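Local atomic coordinates of mandelate racemase/muconate lactonizing enzyme family protein (Azoarcus sp., PDB entry 2QDE), a protein that belongs to the enolase superfamily, pairing an enolase-like N-terminal domain with a barrel domain that holds a barium ion in this model. Residues Ser302-Ala314 with Leu357-Leu369. Residues are numbered along the deposited sequence; the frame is centred on the assembly and turned at random.
Sequences SGLEASPAAHLLA and LYPNDGPGLGIEL
Helix 303-315, which follows barrel strand 294-296 in the enolase-type C-terminal domain, is wrapped on one flank by the chain leaving strand 356-358, with His311 bonded to Leu365 across the junction. His311 NE2 donates to Leu365 O at 3.1 Å; the N-H...O angle of 166° shows a nearly straight bond. The oxygen meets the imidazole edge only 4° out of the ring plane, yet the nitrogen stands above the carbonyl plane, with a C=O...N angle of 94°, so no lone pair is addressed. A first torsion that sets CG anti to the carbonyl carbon brings the imidazole edge up to the carbonyls of the type II' turn Pro363-Gly366. Leu365 O has a second donor, a water at 2.6 Å, which also donates to Ser307 OG; that hydroxyl in turn donates a hydrogen bond to Gly303 O (OG to O 2.9 Å), one helical turn back.

Apolar contacts accompany these bonds along the helix. Leu365 CD2 packs against Pro308 CG at 3.8 Å, where the helix kinks, and Leu304 CD1 lies 3.8 Å from Ile367 CG1. Farther along the helix, Leu357 CD2 approaches Ala310 CB at 4.0 Å, while Ala314 CB meets Pro359 CG. Because Leu304 and Leu369 both also touch Ile47, the contact reaches the N-terminal domain's sheet, joining barrel helix, the loop after strand 356-358 and capping domain as in the two-domain enolase-superfamily fold.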
# COMPACT_ATOMS: atom_id res chain seq x y z
N SER A 302 -22.16 40.78 -3.44
CA SER A 302 -23.52 41.29 -3.49
C SER A 302 -24.54 40.16 -3.54
O SER A 302 -24.18 38.99 -3.47
CB SER A 302 -23.69 42.14 -4.74
OG SER A 302 -23.60 41.32 -5.90
N GLY A 303 -25.81 40.54 -3.67
CA GLY A 303 -26.87 39.55 -3.76
C GLY A 303 -26.68 38.77 -5.05
O GLY A 303 -27.18 37.64 -5.19
N LEU A 304 -25.97 39.36 -6.00
CA LEU A 304 -25.71 38.69 -7.27
C LEU A 304 -24.65 37.62 -7.06
O LEU A 304 -24.75 36.53 -7.60
CB LEU A 304 -25.25 39.68 -8.35
CG LEU A 304 -24.95 39.03 -9.71
CD1 LEU A 304 -26.17 38.26 -10.19
CD2 LEU A 304 -24.57 40.09 -10.73
N GLU A 305 -23.63 37.94 -6.27
CA GLU A 305 -22.57 36.98 -5.99
C GLU A 305 -23.16 35.76 -5.27
O GLU A 305 -22.77 34.62 -5.51
CB GLU A 305 -21.49 37.63 -5.10
CG GLU A 305 -20.28 36.76 -4.77
CD GLU A 305 -20.53 35.75 -3.65
OE1 GLU A 305 -21.33 36.06 -2.73
OE2 GLU A 305 -19.91 34.67 -3.67
N ALA A 306 -24.12 36.01 -4.38
CA ALA A 306 -24.73 34.92 -3.63
C ALA A 306 -25.68 34.03 -4.43
O ALA A 306 -25.91 32.87 -4.07
CB ALA A 306 -25.46 35.48 -2.42
N SER A 307 -26.22 34.55 -5.53
CA SER A 307 -27.19 33.81 -6.34
C SER A 307 -26.81 32.45 -6.94
O SER A 307 -27.54 31.48 -6.78
CB SER A 307 -27.74 34.70 -7.44
OG SER A 307 -28.59 35.68 -6.87
N PRO A 308 -25.67 32.37 -7.66
CA PRO A 308 -25.34 31.05 -8.22
C PRO A 308 -25.36 29.96 -7.14
O PRO A 308 -25.98 28.91 -7.31
CB PRO A 308 -23.93 31.27 -8.80
CG PRO A 308 -23.97 32.72 -9.20
CD PRO A 308 -24.66 33.38 -8.02
N ALA A 309 -24.70 30.24 -6.02
CA ALA A 309 -24.66 29.30 -4.91
C ALA A 309 -26.07 29.04 -4.35
O ALA A 309 -26.40 27.91 -4.02
CB ALA A 309 -23.74 29.84 -3.80
N ALA A 310 -26.89 30.08 -4.25
CA ALA A 310 -28.25 29.90 -3.73
C ALA A 310 -29.01 28.89 -4.59
O ALA A 310 -29.69 28.01 -4.06
CB ALA A 310 -28.98 31.24 -3.71
N HIS A 311 -28.89 29.02 -5.91
CA HIS A 311 -29.57 28.10 -6.82
C HIS A 311 -29.02 26.67 -6.69
O HIS A 311 -29.78 25.69 -6.64
CB HIS A 311 -29.42 28.59 -8.26
CG HIS A 311 -30.31 29.76 -8.58
ND1 HIS A 311 -31.65 29.62 -8.86
CD2 HIS A 311 -30.04 31.09 -8.65
CE1 HIS A 311 -32.18 30.81 -9.09
NE2 HIS A 311 -31.23 31.72 -8.97
N LEU A 312 -27.70 26.56 -6.62
CA LEU A 312 -27.03 25.27 -6.48
C LEU A 312 -27.35 24.59 -5.14
O LEU A 312 -27.59 23.38 -5.10
CB LEU A 312 -25.52 25.45 -6.61
CG LEU A 312 -24.69 24.18 -6.46
CD1 LEU A 312 -24.88 23.31 -7.69
CD2 LEU A 312 -23.21 24.52 -6.27
N LEU A 313 -27.33 25.35 -4.05
CA LEU A 313 -27.60 24.79 -2.73
C LEU A 313 -29.03 24.29 -2.56
O LEU A 313 -29.29 23.42 -1.74
CB LEU A 313 -27.29 25.80 -1.62
CG LEU A 313 -25.85 26.32 -1.54
CD1 LEU A 313 -25.70 27.23 -0.33
CD2 LEU A 313 -24.88 25.17 -1.46
N ALA A 314 -29.95 24.85 -3.34
CA ALA A 314 -31.34 24.43 -3.25
C ALA A 314 -31.65 23.29 -4.22
O ALA A 314 -32.61 22.55 -4.01
CB ALA A 314 -32.26 25.62 -3.54
N LEU A 357 -31.78 30.89 3.87
CA LEU A 357 -31.61 31.55 2.58
C LEU A 357 -32.62 30.95 1.60
O LEU A 357 -32.73 29.73 1.47
CB LEU A 357 -30.19 31.34 2.04
CG LEU A 357 -29.95 31.53 0.53
CD1 LEU A 357 -30.37 32.94 0.09
CD2 LEU A 357 -28.47 31.30 0.21
N TYR A 358 -33.36 31.82 0.91
CA TYR A 358 -34.35 31.39 -0.06
C TYR A 358 -33.90 31.84 -1.44
O TYR A 358 -33.58 33.01 -1.63
CB TYR A 358 -35.71 32.03 0.21
CG TYR A 358 -36.34 31.67 1.53
CD1 TYR A 358 -37.36 30.72 1.61
CD2 TYR A 358 -35.92 32.30 2.71
CE1 TYR A 358 -37.95 30.41 2.84
CE2 TYR A 358 -36.50 32.00 3.93
CZ TYR A 358 -37.52 31.06 4.00
OH TYR A 358 -38.07 30.77 5.22
N PRO A 359 -33.88 30.93 -2.42
CA PRO A 359 -33.45 31.33 -3.76
C PRO A 359 -34.54 32.15 -4.46
O PRO A 359 -35.73 31.86 -4.31
CB PRO A 359 -33.22 29.99 -4.45
CG PRO A 359 -34.30 29.14 -3.86
CD PRO A 359 -34.22 29.50 -2.38
N ASN A 360 -34.15 33.17 -5.21
CA ASN A 360 -35.13 33.97 -5.93
C ASN A 360 -35.74 33.04 -6.98
O ASN A 360 -35.11 32.06 -7.38
CB ASN A 360 -34.47 35.18 -6.61
CG ASN A 360 -34.21 36.33 -5.65
OD1 ASN A 360 -33.47 37.27 -5.97
ND2 ASN A 360 -34.82 36.26 -4.47
N ASP A 361 -36.96 33.33 -7.42
CA ASP A 361 -37.60 32.45 -8.40
C ASP A 361 -37.73 33.04 -9.79
O ASP A 361 -38.39 32.47 -10.65
CB ASP A 361 -38.96 32.01 -7.87
CG ASP A 361 -38.84 31.20 -6.59
OD1 ASP A 361 -38.21 30.11 -6.62
OD2 ASP A 361 -39.37 31.65 -5.55
N GLY A 362 -37.09 34.19 -10.02
CA GLY A 362 -37.15 34.80 -11.33
C GLY A 362 -36.33 34.01 -12.33
O GLY A 362 -35.59 33.09 -11.95
N PRO A 363 -36.42 34.35 -13.63
CA PRO A 363 -35.66 33.65 -14.67
C PRO A 363 -34.16 33.84 -14.49
O PRO A 363 -33.72 34.90 -14.04
CB PRO A 363 -36.17 34.29 -15.96
CG PRO A 363 -37.54 34.83 -15.58
CD PRO A 363 -37.28 35.39 -14.22
N GLY A 364 -33.37 32.83 -14.87
CA GLY A 364 -31.93 32.92 -14.72
C GLY A 364 -31.54 32.98 -13.25
O GLY A 364 -32.12 32.26 -12.43
N LEU A 365 -30.56 33.81 -12.91
CA LEU A 365 -30.15 33.92 -11.51
C LEU A 365 -31.18 34.70 -10.70
O LEU A 365 -31.08 34.80 -9.48
CB LEU A 365 -28.78 34.60 -11.40
CG LEU A 365 -27.60 33.78 -11.92
CD1 LEU A 365 -26.36 34.66 -12.03
CD2 LEU A 365 -27.34 32.60 -10.99
N GLY A 366 -32.17 35.26 -11.40
CA GLY A 366 -33.23 36.02 -10.75
C GLY A 366 -32.81 37.32 -10.09
O GLY A 366 -33.39 37.71 -9.07
N ILE A 367 -31.82 38.00 -10.66
CA ILE A 367 -31.33 39.26 -10.11
C ILE A 367 -31.49 40.44 -11.08
O ILE A 367 -31.26 40.31 -12.29
CB ILE A 367 -29.83 39.15 -9.74
CG1 ILE A 367 -29.63 38.07 -8.67
CG2 ILE A 367 -29.30 40.50 -9.26
CD1 ILE A 367 -30.28 38.38 -7.34
N GLU A 368 -31.87 41.58 -10.53
CA GLU A 368 -32.05 42.83 -11.28
C GLU A 368 -31.00 43.80 -10.76
O GLU A 368 -31.03 44.18 -9.58
CB GLU A 368 -33.44 43.42 -11.02
CG GLU A 368 -34.58 42.46 -11.24
CD GLU A 368 -35.05 42.45 -12.67
OE1 GLU A 368 -34.20 42.45 -13.58
OE2 GLU A 368 -36.29 42.44 -12.88
N LEU A 369 -30.09 44.22 -11.62
CA LEU A 369 -29.03 45.14 -11.20
C LEU A 369 -29.45 46.60 -11.08
O LEU A 369 -30.21 47.12 -11.90
CB LEU A 369 -27.84 45.06 -12.16
CG LEU A 369 -26.84 43.91 -12.03
CD1 LEU A 369 -25.71 44.12 -13.03
CD2 LEU A 369 -26.27 43.85 -10.62
O HOH W 1 -31.37 34.92 -6.89